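Local coordinates for protein ethyl acetate hydrolase (PDB 5EFZ) that hydrolyses ethyl acetate to ethanol and acetate, and other small esters in vitro, in the bacterial breakdown of short methyl ketones, at residues L146-S151 with R170-A175; T297-I302 with S323-L328; T66-T71 with G150-Q155; D126-Q131 with Y158-R163. All coordinates share one frame; numbering follows the deposited sequence.

Contact 1 (L146-S151 with R170-A175); sequences LVVGGS and RAAAIA. With ACT (acetate ion), chain O.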
loop_
_atom_site.group_PDB
_atom_site.type_symbol
_atom_site.label_atom_id
_atom_site.label_comp_id
_atom_site.label_asym_id
_atom_site.label_seq_id
_atom_site.Cartn_x
_atom_site.Cartn_y
_atom_site.Cartn_z
ATOM N N LEU A 146 -21.948 -24.652 5.412
ATOM C CA LEU A 146 -20.958 -23.575 5.541
ATOM C C LEU A 146 -20.764 -22.951 4.173
ATOM O O LEU A 146 -20.753 -23.678 3.177
ATOM C CB LEU A 146 -19.608 -24.116 6.064
ATOM C CG LEU A 146 -18.423 -23.137 6.039
ATOM C CD1 LEU A 146 -18.708 -22.013 7.085
ATOM C CD2 LEU A 146 -17.140 -23.885 6.425
ATOM N N VAL A 147 -20.710 -21.617 4.130
ATOM C CA VAL A 147 -20.157 -20.890 3.003
ATOM C C VAL A 147 -18.840 -20.268 3.490
ATOM O O VAL A 147 -18.806 -19.617 4.528
ATOM C CB VAL A 147 -21.100 -19.816 2.489
ATOM C CG1 VAL A 147 -20.457 -19.109 1.289
ATOM C CG2 VAL A 147 -22.456 -20.461 2.043
ATOM N N VAL A 148 -17.751 -20.518 2.779
ATOM C CA VAL A 148 -16.455 -19.980 3.203
ATOM C C VAL A 148 -15.646 -19.536 1.992
ATOM O O VAL A 148 -15.549 -20.255 0.990
ATOM C CB VAL A 148 -15.641 -21.030 4.048
ATOM C CG1 VAL A 148 -15.502 -22.393 3.298
ATOM C CG2 VAL A 148 -14.244 -20.452 4.491
ATOM N N GLY A 149 -15.047 -18.346 2.088
ATOM C CA GLY A 149 -14.176 -17.888 1.015
ATOM C C GLY A 149 -13.297 -16.768 1.512
ATOM O O GLY A 149 -13.559 -16.200 2.576
ATOM N N GLY A 150 -12.252 -16.460 0.747
ATOM C CA GLY A 150 -11.334 -15.400 1.120
ATOM C C GLY A 150 -11.373 -14.293 0.089
ATOM O O GLY A 150 -11.524 -14.557 -1.105
ATOM N N SER A 151 -11.248 -13.075 0.587
ATOM C CA SER A 151 -11.251 -11.834 -0.208
ATOM C C SER A 151 -12.496 -11.728 -1.106
ATOM O O SER A 151 -13.584 -11.564 -0.569
ATOM C CB SER A 151 -9.973 -11.709 -1.014
ATOM O OG SER A 151 -9.861 -10.366 -1.471
ATOM N N ARG A 170 -23.922 -21.485 8.249
ATOM C CA ARG A 170 -22.667 -20.979 8.837
ATOM C C ARG A 170 -21.942 -20.236 7.752
ATOM O O ARG A 170 -22.017 -20.650 6.611
ATOM C CB ARG A 170 -21.773 -22.112 9.351
ATOM C CG ARG A 170 -22.430 -22.995 10.408
ATOM C CD ARG A 170 -21.514 -24.175 10.725
ATOM N NE ARG A 170 -22.176 -25.103 11.646
ATOM C CZ ARG A 170 -23.034 -26.049 11.271
ATOM N NH1 ARG A 170 -23.358 -26.198 9.985
ATOM N NH2 ARG A 170 -23.592 -26.830 12.194
ATOM N N ALA A 171 -21.228 -19.165 8.111
ATOM C CA ALA A 171 -20.490 -18.375 7.146
ATOM C C ALA A 171 -19.125 -18.054 7.733
ATOM O O ALA A 171 -19.001 -17.709 8.913
ATOM C CB ALA A 171 -21.256 -17.079 6.786
ATOM N N ALA A 172 -18.098 -18.202 6.915
ATOM C CA ALA A 172 -16.757 -17.812 7.310
ATOM C C ALA A 172 -16.198 -16.873 6.252
ATOM O O ALA A 172 -15.909 -17.273 5.097
ATOM C CB ALA A 172 -15.845 -19.040 7.510
ATOM N N ALA A 173 -16.038 -15.615 6.653
ATOM C CA ALA A 173 -15.561 -14.566 5.743
ATOM C C ALA A 173 -14.125 -14.246 6.053
ATOM O O ALA A 173 -13.837 -13.560 7.047
ATOM C CB ALA A 173 -16.416 -13.318 5.849
ATOM N N ILE A 174 -13.220 -14.786 5.239
ATOM C CA ILE A 174 -11.784 -14.611 5.464
ATOM C C ILE A 174 -11.234 -13.458 4.626
ATOM O O ILE A 174 -11.411 -13.446 3.402
ATOM C CB ILE A 174 -11.010 -15.868 5.110
ATOM C CG1 ILE A 174 -11.601 -17.114 5.829
ATOM C CG2 ILE A 174 -9.542 -15.688 5.471
ATOM C CD1 ILE A 174 -11.178 -18.423 5.162
ATOM N N ALA A 175 -10.600 -12.489 5.293
ATOM C CA ALA A 175 -9.898 -11.416 4.618
ATOM C C ALA A 175 -10.757 -10.730 3.533
ATOM O O ALA A 175 -10.327 -10.551 2.390
ATOM C CB ALA A 175 -8.591 -11.965 4.029
HETATM C C ACT O . -8.368 -11.679 -3.805
HETATM O O ACT O . -8.041 -10.671 -3.117
HETATM O OXT ACT O . -9.609 -11.846 -4.054
HETATM C CH3 ACT O . -7.325 -12.638 -4.270
#
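Val-148 and Ala-172 sit abreast on two adjoining parallel strands, with Val-148 CG2 3.7 Å from Ala-172 CB. CG1 of this valine stands between the backbone N and the carbonyl carbon (chi1 53°), which leaves CG2 anti to N and free to touch both Ala-172 and Ile-174, whose CD1 is also 3.7 Å from Val-148 CG2. Leu-146 bends its CD1 across to the neighbouring strand, over the Arg-170 backbone, to 3.8 Å from Arg-170 CB. The Arg-170 chain runs extended from CG to NE, away from the leucine, and its guanidinium binds the carbonyls of Ser-358 and Ala-145. Small alanines and glycines let the backbones do most of the holding: Ala-172 N meets Val-147 O at 2.9 Å, whereas Gly-149 N to Ala-172 O, at 3.3 Å, is weak. The last bond, Ser-151 N to Ile-174 O (2.8 Å), fixes the residue inferred to be the nucleophile. Its strained backbone (phi 54°, psi -114°) is that of a nucleophile elbow, and an acetate oxygen is modelled 2.5 Å from Ser-151 OG, so short that the exact distance is doubtful. Strand 61-65 flanks strand 146-150, and strand 296-300 flanks strand 170-174; helix 342-356 packs on Leu-146, Ala-172 and Ile-174, while helix 152-163 covers Val-147, Ala-171 and Ala-173.

Contact 2 (T297-I302 with S323-L328); sequences TYVMPI and SEFRPL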
loop_
_atom_site.group_PDB
_atom_site.type_symbol
_atom_site.label_atom_id
_atom_site.label_comp_id
_atom_site.label_asym_id
_atom_site.label_seq_id
_atom_site.Cartn_x
_atom_site.Cartn_y
_atom_site.Cartn_z
ATOM N N THR A 297 -21.720 -16.855 12.072
ATOM C CA THR A 297 -20.691 -16.251 11.221
ATOM C C THR A 297 -19.376 -15.919 11.943
ATOM O O THR A 297 -19.394 -15.287 12.998
ATOM C CB THR A 297 -21.232 -14.936 10.589
ATOM O OG1 THR A 297 -22.459 -15.213 9.911
ATOM C CG2 THR A 297 -20.228 -14.338 9.611
ATOM N N TYR A 298 -18.258 -16.373 11.374
ATOM C CA TYR A 298 -16.909 -15.978 11.813
ATOM C C TYR A 298 -16.341 -14.949 10.830
ATOM O O TYR A 298 -16.272 -15.197 9.610
ATOM C CB TYR A 298 -15.954 -17.191 11.877
ATOM C CG TYR A 298 -16.136 -18.112 13.062
ATOM C CD1 TYR A 298 -17.189 -17.943 13.953
ATOM C CD2 TYR A 298 -15.261 -19.171 13.274
ATOM C CE1 TYR A 298 -17.362 -18.817 15.038
ATOM C CE2 TYR A 298 -15.422 -20.046 14.353
ATOM C CZ TYR A 298 -16.463 -19.858 15.216
ATOM O OH TYR A 298 -16.616 -20.717 16.271
ATOM N N VAL A 299 -15.949 -13.790 11.361
ATOM C CA VAL A 299 -15.332 -12.730 10.575
ATOM C C VAL A 299 -13.837 -12.808 10.858
ATOM O O VAL A 299 -13.417 -12.679 12.023
ATOM C CB VAL A 299 -15.883 -11.337 10.965
ATOM C CG1 VAL A 299 -15.163 -10.214 10.156
ATOM C CG2 VAL A 299 -17.417 -11.281 10.798
ATOM N N MET A 300 -13.060 -13.098 9.822
ATOM C CA MET A 300 -11.653 -13.476 10.005
ATOM C C MET A 300 -10.715 -12.691 9.097
ATOM O O MET A 300 -10.203 -13.212 8.114
ATOM C CB MET A 300 -11.492 -15.005 9.778
ATOM C CG MET A 300 -12.428 -15.828 10.730
ATOM S SD MET A 300 -12.208 -17.604 10.516
ATOM C CE MET A 300 -10.583 -17.819 11.119
ATOM N N PRO A 301 -10.461 -11.428 9.455
ATOM C CA PRO A 301 -9.418 -10.706 8.713
ATOM C C PRO A 301 -8.037 -11.306 8.999
ATOM O O PRO A 301 -7.887 -12.003 10.003
ATOM C CB PRO A 301 -9.504 -9.286 9.280
ATOM C CG PRO A 301 -9.991 -9.501 10.740
ATOM C CD PRO A 301 -10.997 -10.652 10.591
ATOM N N ILE A 302 -7.059 -11.013 8.143
ATOM C CA ILE A 302 -5.677 -11.410 8.379
ATOM C C ILE A 302 -5.015 -10.203 9.017
ATOM O O ILE A 302 -5.212 -9.086 8.540
ATOM C CB ILE A 302 -4.995 -11.847 7.070
ATOM C CG1 ILE A 302 -5.642 -13.189 6.609
ATOM C CG2 ILE A 302 -3.435 -11.929 7.231
ATOM C CD1 ILE A 302 -5.276 -13.625 5.181
ATOM N N SER A 323 -22.502 -13.412 15.565
ATOM C CA SER A 323 -21.176 -13.578 14.961
ATOM C C SER A 323 -20.019 -13.523 15.958
ATOM O O SER A 323 -20.201 -13.154 17.115
ATOM C CB SER A 323 -20.960 -12.508 13.890
ATOM O OG SER A 323 -20.859 -11.211 14.469
ATOM N N GLU A 324 -18.823 -13.865 15.486
ATOM C CA GLU A 324 -17.608 -13.796 16.304
ATOM C C GLU A 324 -16.491 -13.212 15.485
ATOM O O GLU A 324 -16.397 -13.478 14.298
ATOM C CB GLU A 324 -17.199 -15.167 16.826
ATOM C CG GLU A 324 -18.291 -15.778 17.691
ATOM C CD GLU A 324 -17.876 -17.052 18.377
ATOM O OE1 GLU A 324 -16.662 -17.282 18.518
ATOM O OE2 GLU A 324 -18.773 -17.834 18.782
ATOM N N PHE A 325 -15.639 -12.441 16.137
ATOM C CA PHE A 325 -14.493 -11.826 15.474
ATOM C C PHE A 325 -13.253 -12.664 15.773
ATOM O O PHE A 325 -12.853 -12.813 16.941
ATOM C CB PHE A 325 -14.335 -10.374 15.965
ATOM C CG PHE A 325 -13.308 -9.574 15.203
ATOM C CD1 PHE A 325 -13.489 -9.315 13.857
ATOM C CD2 PHE A 325 -12.184 -9.050 15.856
ATOM C CE1 PHE A 325 -12.553 -8.543 13.143
ATOM C CE2 PHE A 325 -11.229 -8.279 15.145
ATOM C CZ PHE A 325 -11.426 -8.045 13.778
ATOM N N ARG A 326 -12.708 -13.302 14.746
ATOM C CA ARG A 326 -11.559 -14.190 14.909
ATOM C C ARG A 326 -10.440 -13.891 13.895
ATOM O O ARG A 326 -10.293 -14.596 12.911
ATOM C CB ARG A 326 -12.008 -15.639 14.776
ATOM C CG ARG A 326 -12.803 -16.098 16.027
ATOM C CD ARG A 326 -13.533 -17.375 15.824
ATOM N NE ARG A 326 -14.215 -17.832 17.046
ATOM C CZ ARG A 326 -13.986 -18.992 17.645
ATOM N NH1 ARG A 326 -13.069 -19.805 17.159
ATOM N NH2 ARG A 326 -14.670 -19.341 18.735
ATOM N N PRO A 327 -9.647 -12.859 14.168
ATOM C CA PRO A 327 -8.581 -12.518 13.207
ATOM C C PRO A 327 -7.568 -13.661 13.094
ATOM O O PRO A 327 -7.270 -14.309 14.117
ATOM C CB PRO A 327 -7.912 -11.280 13.821
ATOM C CG PRO A 327 -8.842 -10.797 14.875
ATOM C CD PRO A 327 -9.614 -12.007 15.363
ATOM N N LEU A 328 -7.032 -13.857 11.892
ATOM C CA LEU A 328 -5.945 -14.790 11.642
ATOM C C LEU A 328 -4.628 -14.041 11.818
ATOM O O LEU A 328 -4.443 -12.983 11.216
ATOM C CB LEU A 328 -6.036 -15.354 10.225
ATOM C CG LEU A 328 -7.309 -16.175 10.000
ATOM C CD1 LEU A 328 -7.403 -16.504 8.537
ATOM C CD2 LEU A 328 -7.228 -17.469 10.823
HETATM O O HOH W 1 -18.401 -20.348 18.215
#
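Tyr-298 pairs with Glu-324 and Val-299 with Phe-325 where the short strand 324-325 joins strand 296-300 in parallel, the two ends of a beta-alpha-beta unit connected through helix 310-317 at the edge of the alpha/beta-hydrolase sheet. Val-299 lies central to the pairing: its N donates almost straight (176°) to Glu-324 O, and its O accepts from Arg-326 N. Pro-301, having no N-H, skips the bond to Arg-326 O that the register would call for, while its own O still accepts from Leu-328 N at 2.8 Å.

The tight part lies in the interior, between buried Met-300 and Leu-328. Met-300 bends at chi3 (67°), which brings its CE against Leu-328 CD2 at 3.4 Å, closer than usual for two carbons. Partly exposed Phe-325 meets Pro-301 CG through its CE1 at 3.6 Å, the rigid proline crossing the phenylalanine at about a right angle.

The other side is polar and partly exposed, yet closely stacked. Arg-326 suits it by being apolar along its chain and charged at its end: CD lies over the face of the Tyr-298 ring, 3.6 Å from the centroid, in a CH-pi contact, and beyond it the guanidinium lies flat on the same ring, planes 11° apart. That group is kept from turning by a side-on salt bridge, NE and NH2 both gripping Glu-324 OE1, while Glu-354 and His-351 of helix 342-356 hold its terminal nitrogens. Looser is the end at Glu-324, where one water lies 2.7 Å from Tyr-298 OH and donates to Glu-324 OE2 at 2.6 Å.

Contact 3 (T66-T71 with G150-Q155); sequences TWYSGT and GSMGAQ. With ACT (acetate ion), chain O.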
loop_
_atom_site.group_PDB
_atom_site.type_symbol
_atom_site.label_atom_id
_atom_site.label_comp_id
_atom_site.label_asym_id
_atom_site.label_seq_id
_atom_site.Cartn_x
_atom_site.Cartn_y
_atom_site.Cartn_z
ATOM N N THR A 66 -14.505 -18.612 -5.380
ATOM C CA THR A 66 -13.083 -18.371 -5.661
ATOM C C THR A 66 -12.795 -16.871 -5.611
ATOM O O THR A 66 -13.724 -16.028 -5.633
ATOM C CB THR A 66 -12.682 -18.954 -7.050
ATOM O OG1 THR A 66 -13.439 -18.290 -8.058
ATOM C CG2 THR A 66 -13.022 -20.494 -7.141
ATOM N N TRP A 67 -11.510 -16.534 -5.529
ATOM C CA TRP A 67 -11.117 -15.162 -5.286
ATOM C C TRP A 67 -10.577 -14.519 -6.556
ATOM O O TRP A 67 -10.582 -15.125 -7.633
ATOM C CB TRP A 67 -10.069 -15.091 -4.160
ATOM C CG TRP A 67 -8.864 -15.984 -4.339
ATOM C CD1 TRP A 67 -8.053 -16.089 -5.449
ATOM C CD2 TRP A 67 -8.305 -16.863 -3.346
ATOM N NE1 TRP A 67 -7.036 -17.001 -5.210
ATOM C CE2 TRP A 67 -7.173 -17.494 -3.933
ATOM C CE3 TRP A 67 -8.658 -17.187 -2.029
ATOM C CZ2 TRP A 67 -6.388 -18.421 -3.231
ATOM C CZ3 TRP A 67 -7.886 -18.119 -1.335
ATOM C CH2 TRP A 67 -6.763 -18.722 -1.937
ATOM N N TYR A 68 -10.131 -13.276 -6.419
ATOM C CA TYR A 68 -9.631 -12.512 -7.562
ATOM C C TYR A 68 -8.443 -13.214 -8.225
ATOM O O TYR A 68 -7.490 -13.523 -7.541
ATOM C CB TYR A 68 -9.204 -11.107 -7.117
ATOM C CG TYR A 68 -8.538 -10.339 -8.257
ATOM C CD1 TYR A 68 -9.303 -9.663 -9.212
ATOM C CD2 TYR A 68 -7.143 -10.295 -8.374
ATOM C CE1 TYR A 68 -8.693 -8.965 -10.269
ATOM C CE2 TYR A 68 -6.520 -9.594 -9.437
ATOM C CZ TYR A 68 -7.307 -8.940 -10.362
ATOM O OH TYR A 68 -6.687 -8.274 -11.389
ATOM N N SER A 69 -8.516 -13.425 -9.555
ATOM C CA SER A 69 -7.469 -14.058 -10.370
ATOM C C SER A 69 -7.346 -15.568 -10.113
ATOM O O SER A 69 -6.546 -16.247 -10.748
ATOM C CB SER A 69 -6.085 -13.376 -10.187
ATOM O OG SER A 69 -5.461 -13.770 -8.971
ATOM N N GLY A 70 -8.187 -16.092 -9.235
ATOM C CA GLY A 70 -8.048 -17.462 -8.784
ATOM C C GLY A 70 -9.017 -18.428 -9.444
ATOM O O GLY A 70 -9.964 -18.036 -10.159
ATOM N N THR A 71 -8.761 -19.712 -9.232
ATOM C CA THR A 71 -9.643 -20.750 -9.724
ATOM C C THR A 71 -9.886 -21.758 -8.619
ATOM O O THR A 71 -9.314 -21.674 -7.521
ATOM C CB THR A 71 -9.071 -21.508 -10.944
ATOM O OG1 THR A 71 -7.935 -22.282 -10.515
ATOM C CG2 THR A 71 -8.666 -20.531 -12.111
ATOM N N GLY A 150 -12.252 -16.460 0.747
ATOM C CA GLY A 150 -11.334 -15.400 1.120
ATOM C C GLY A 150 -11.373 -14.293 0.089
ATOM O O GLY A 150 -11.524 -14.557 -1.105
ATOM N N SER A 151 -11.248 -13.075 0.587
ATOM C CA SER A 151 -11.251 -11.834 -0.208
ATOM C C SER A 151 -12.496 -11.728 -1.106
ATOM O O SER A 151 -13.584 -11.564 -0.569
ATOM C CB SER A 151 -9.973 -11.709 -1.014
ATOM O OG SER A 151 -9.861 -10.366 -1.471
ATOM N N MET A 152 -12.372 -11.764 -2.441
ATOM C CA MET A 152 -13.609 -11.807 -3.258
ATOM C C MET A 152 -14.496 -13.001 -2.907
ATOM O O MET A 152 -15.724 -12.940 -3.057
ATOM C CB MET A 152 -13.295 -11.870 -4.754
ATOM C CG MET A 152 -12.718 -10.586 -5.282
ATOM S SD MET A 152 -12.688 -10.587 -7.094
ATOM C CE MET A 152 -14.422 -10.270 -7.410
ATOM N N GLY A 153 -13.865 -14.084 -2.465
ATOM C CA GLY A 153 -14.591 -15.238 -1.937
ATOM C C GLY A 153 -15.397 -14.881 -0.682
ATOM O O GLY A 153 -16.486 -15.407 -0.478
ATOM N N ALA A 154 -14.840 -14.010 0.156
ATOM C CA ALA A 154 -15.524 -13.479 1.340
ATOM C C ALA A 154 -16.654 -12.529 0.930
ATOM O O ALA A 154 -17.736 -12.502 1.549
ATOM C CB ALA A 154 -14.516 -12.741 2.266
ATOM N N GLN A 155 -16.415 -11.711 -0.087
ATOM C CA GLN A 155 -17.499 -10.873 -0.596
ATOM C C GLN A 155 -18.703 -11.702 -1.013
ATOM O O GLN A 155 -19.837 -11.353 -0.675
ATOM C CB GLN A 155 -17.024 -10.075 -1.805
ATOM C CG GLN A 155 -15.974 -8.994 -1.469
ATOM C CD GLN A 155 -15.614 -8.197 -2.722
ATOM O OE1 GLN A 155 -15.294 -8.786 -3.757
ATOM N NE2 GLN A 155 -15.727 -6.865 -2.646
HETATM C C ACT O . -8.368 -11.679 -3.805
HETATM O O ACT O . -8.041 -10.671 -3.117
HETATM O OXT ACT O . -9.609 -11.846 -4.054
HETATM C CH3 ACT O . -7.325 -12.638 -4.270
#
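Tyr-68 and Met-152 touch through CB and SD, 3.5 Å apart, and both direct a backbone N-H at one oxygen of the bound acetate. Tyr-68 N lies 2.8 Å from acetate OXT, and Met-152 N reaches the same atom at 3.2 Å in a longer but nearly straight bond (173°). Acetate CH3 lies 3.7 Å from Trp-67 CG.

Around this first shell the side chains set the loop against the helix start. In Met-152, chi1 of -70° and an extended chi2 (-168°) carry the polarisable sulfur to the edge of the Tyr-68 ring, a Met-aromatic contact with SD 5.3 Å from the centroid. An alanine in place of Met-152 would probably open a gap beside Tyr-68 and leave the Tyr-68 N-H less firmly placed. Trp-67 lays its CB 3.4 Å from Gly-150 O, which lies in the plane of the indole at its edge; that carbonyl also accepts from Gly-153 N. Glycine is needed at Gly-153, since a CB there would collide with Gly-150 N.

Farther out, a type II turn from Trp-67 to Gly-70 shapes the loop. A side chain at Gly-70 would strike Trp-67 CD1. Helix 263-274 backs both Tyr-68 and Met-152, and helix 72-79 packs on Trp-67.

Two N-H groups converging on one oxygen, one from the residue after the inferred nucleophile, are consistent with an oxyanion hole. The acetate, also held by His-334 NE2, probably came from the crystallisation liquor but is chemically the acid product of ethyl acetate hydrolysis; its OXT probably marks where the negative oxygen of the tetrahedral intermediate would be stabilised.

Contact 4 (D126-Q131 with Y158-R163); sequences DDVSAQ and YEWAVR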
loop_
_atom_site.group_PDB
_atom_site.type_symbol
_atom_site.label_atom_id
_atom_site.label_comp_id
_atom_site.label_asym_id
_atom_site.label_seq_id
_atom_site.Cartn_x
_atom_site.Cartn_y
_atom_site.Cartn_z
ATOM N N ASP A 126 -24.567 -11.393 -8.932
ATOM C CA ASP A 126 -24.801 -12.283 -10.070
ATOM C C ASP A 126 -24.169 -13.653 -9.820
ATOM O O ASP A 126 -24.797 -14.659 -10.088
ATOM C CB ASP A 126 -24.247 -11.663 -11.373
ATOM C CG ASP A 126 -24.922 -10.334 -11.726
ATOM O OD1 ASP A 126 -26.172 -10.250 -11.650
ATOM O OD2 ASP A 126 -24.197 -9.365 -12.092
ATOM N N ASP A 127 -22.929 -13.699 -9.321
ATOM C CA ASP A 127 -22.328 -14.976 -8.916
ATOM C C ASP A 127 -23.182 -15.749 -7.909
ATOM O O ASP A 127 -23.400 -16.967 -8.038
ATOM C CB ASP A 127 -20.949 -14.748 -8.303
ATOM C CG ASP A 127 -19.880 -14.481 -9.368
ATOM O OD1 ASP A 127 -19.573 -15.408 -10.143
ATOM O OD2 ASP A 127 -19.331 -13.359 -9.414
ATOM N N VAL A 128 -23.666 -15.048 -6.897
ATOM C CA VAL A 128 -24.416 -15.736 -5.828
ATOM C C VAL A 128 -25.741 -16.259 -6.355
ATOM O O VAL A 128 -26.161 -17.378 -6.028
ATOM C CB VAL A 128 -24.584 -14.797 -4.622
ATOM C CG1 VAL A 128 -25.533 -15.401 -3.530
ATOM C CG2 VAL A 128 -23.171 -14.552 -4.015
ATOM N N SER A 129 -26.394 -15.476 -7.206
ATOM C CA SER A 129 -27.640 -15.951 -7.818
ATOM C C SER A 129 -27.394 -17.186 -8.697
ATOM O O SER A 129 -28.147 -18.171 -8.626
ATOM C CB SER A 129 -28.305 -14.828 -8.624
ATOM O OG SER A 129 -29.469 -15.320 -9.280
ATOM N N ALA A 130 -26.334 -17.137 -9.509
ATOM C CA ALA A 130 -25.957 -18.285 -10.328
ATOM C C ALA A 130 -25.618 -19.517 -9.481
ATOM O O ALA A 130 -26.050 -20.635 -9.799
ATOM C CB ALA A 130 -24.760 -17.927 -11.244
ATOM N N GLN A 131 -24.844 -19.318 -8.425
ATOM C CA GLN A 131 -24.517 -20.416 -7.492
ATOM C C GLN A 131 -25.755 -21.016 -6.833
ATOM O O GLN A 131 -25.867 -22.243 -6.640
ATOM C CB GLN A 131 -23.544 -19.923 -6.418
ATOM C CG GLN A 131 -22.123 -19.652 -6.977
ATOM C CD GLN A 131 -21.319 -18.708 -6.105
ATOM O OE1 GLN A 131 -21.682 -18.445 -4.964
ATOM N NE2 GLN A 131 -20.234 -18.151 -6.668
ATOM N N TYR A 158 -20.524 -13.088 2.226
ATOM C CA TYR A 158 -21.443 -12.123 2.818
ATOM C C TYR A 158 -22.714 -11.982 1.994
ATOM O O TYR A 158 -23.833 -11.962 2.523
ATOM C CB TYR A 158 -20.771 -10.752 2.949
ATOM C CG TYR A 158 -19.840 -10.657 4.135
ATOM C CD1 TYR A 158 -20.311 -10.892 5.440
ATOM C CD2 TYR A 158 -18.495 -10.310 3.976
ATOM C CE1 TYR A 158 -19.440 -10.763 6.553
ATOM C CE2 TYR A 158 -17.633 -10.185 5.089
ATOM C CZ TYR A 158 -18.118 -10.411 6.356
ATOM O OH TYR A 158 -17.244 -10.296 7.438
ATOM N N GLU A 159 -22.545 -11.874 0.685
ATOM C CA GLU A 159 -23.716 -11.743 -0.159
ATOM C C GLU A 159 -24.649 -12.960 -0.037
ATOM O O GLU A 159 -25.882 -12.815 0.029
ATOM C CB GLU A 159 -23.286 -11.535 -1.617
ATOM C CG GLU A 159 -24.466 -11.507 -2.624
ATOM C CD GLU A 159 -25.353 -10.249 -2.571
ATOM O OE1 GLU A 159 -24.966 -9.195 -1.988
ATOM O OE2 GLU A 159 -26.479 -10.317 -3.128
ATOM N N TRP A 160 -24.065 -14.157 0.024
ATOM C CA TRP A 160 -24.856 -15.371 0.286
ATOM C C TRP A 160 -25.648 -15.253 1.587
ATOM O O TRP A 160 -26.861 -15.516 1.609
ATOM C CB TRP A 160 -23.941 -16.611 0.369
ATOM C CG TRP A 160 -23.991 -17.467 -0.867
ATOM C CD1 TRP A 160 -23.082 -17.490 -1.897
ATOM C CD2 TRP A 160 -25.051 -18.365 -1.240
ATOM N NE1 TRP A 160 -23.504 -18.361 -2.873
ATOM C CE2 TRP A 160 -24.690 -18.942 -2.468
ATOM C CE3 TRP A 160 -26.221 -18.803 -0.599
ATOM C CZ2 TRP A 160 -25.481 -19.901 -3.099
ATOM C CZ3 TRP A 160 -27.002 -19.767 -1.215
ATOM C CH2 TRP A 160 -26.635 -20.296 -2.459
ATOM N N ALA A 161 -24.964 -14.849 2.664
ATOM C CA ALA A 161 -25.583 -14.826 4.001
ATOM C C ALA A 161 -26.689 -13.787 4.103
ATOM O O ALA A 161 -27.603 -13.938 4.915
ATOM C CB ALA A 161 -24.523 -14.577 5.084
ATOM N N VAL A 162 -26.600 -12.722 3.295
ATOM C CA VAL A 162 -27.609 -11.650 3.321
ATOM C C VAL A 162 -28.767 -11.972 2.361
ATOM O O VAL A 162 -29.930 -11.754 2.687
ATOM C CB VAL A 162 -26.995 -10.259 2.947
ATOM C CG1 VAL A 162 -28.096 -9.198 2.701
ATOM C CG2 VAL A 162 -26.053 -9.786 4.043
ATOM N N ARG A 163 -28.441 -12.501 1.191
ATOM C CA ARG A 163 -29.431 -12.702 0.131
ATOM C C ARG A 163 -30.330 -13.910 0.388
ATOM O O ARG A 163 -31.541 -13.887 0.091
ATOM C CB ARG A 163 -28.716 -12.852 -1.229
ATOM C CG ARG A 163 -29.649 -12.970 -2.425
ATOM C CD ARG A 163 -28.911 -13.249 -3.722
ATOM N NE ARG A 163 -28.244 -12.060 -4.228
ATOM C CZ ARG A 163 -28.512 -11.490 -5.393
ATOM N NH1 ARG A 163 -29.436 -12.005 -6.207
ATOM N NH2 ARG A 163 -27.863 -10.394 -5.731
#
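Trp-160 and Gln-131 make the one hydrogen bond between segments 126-131 and 158-163. The indole NE1 donates to Gln-131 OE1 at 2.8 Å, the acceptor lying in the ring plane and the donor in the carbonyl plane. The amide and the indole are only 8° from coplanar. Glutamine suits this buried place because its other end can act at once as donor: NE2 is bound to Gln-156 OE1, which fixes which way round the amide sits.

Apolar contact is carried by Val-128. Standing anti to the backbone N (chi1 172°), CG1 sits over the face of the tryptophan, 3.5 Å from the centroid of the five-membered ring, a CH-pi contact. The other branch, CG2, packs on Glu-159 CG at 3.6 Å, so a compact beta-branched residue fills the space between two side chains of the opposing helix.

Helices 124-139 and 152-163 are two of the helices that flank the sheet of the alpha/beta-hydrolase fold, their local axes 9.6 Å apart and crossing at -65°. Leu-63 of strand 61-65 touches both Gln-131 and Trp-160. A phenylalanine in place of Trp-160 would leave Gln-131 OE1 without its N-H donor and is likely to set the amide freer to turn.

A salt bridge within helix 152-163 joins buried Glu-159 to partly exposed Arg-163. It is side-on, NE at 2.7 Å and NH2 at 2.9 Å from Glu-159 OE2, which is also hydrogen-bonded to His-281. The arginine chain, extended through chi1 and chi2, carries CD to 4.0 Å from Val-128 CG1; the bend at chi3 then swings NE to the carboxylate, and NH1 comes to 3.9 Å from Ser-129 CB.

Overall arrangement
Contacts 1 and 2 are successive steps across one sheet, their centres about 9 Å apart, and Ala-171 O lies 2.9 Å from Tyr-298 N where they meet. Contacts 1 and 3 share Gly-150 and Ser-151, and both reach the acetate: contact 1 sets the nucleophile's strand, contact 3 the backbone N-H groups beside it. The other inferred triad members lie close by, His-334 about 3 Å from Ser-151 and Asp-305 about 4 Å from both Ala-175 and Ile-302, side chain to side chain. Contact 4, centred about 13 Å from contact 3, uses the later turns of the helix that Ser-151 precedes; Tyr-158 OH on that helix comes 3.4 Å from Val-299 CG1 of contact 2.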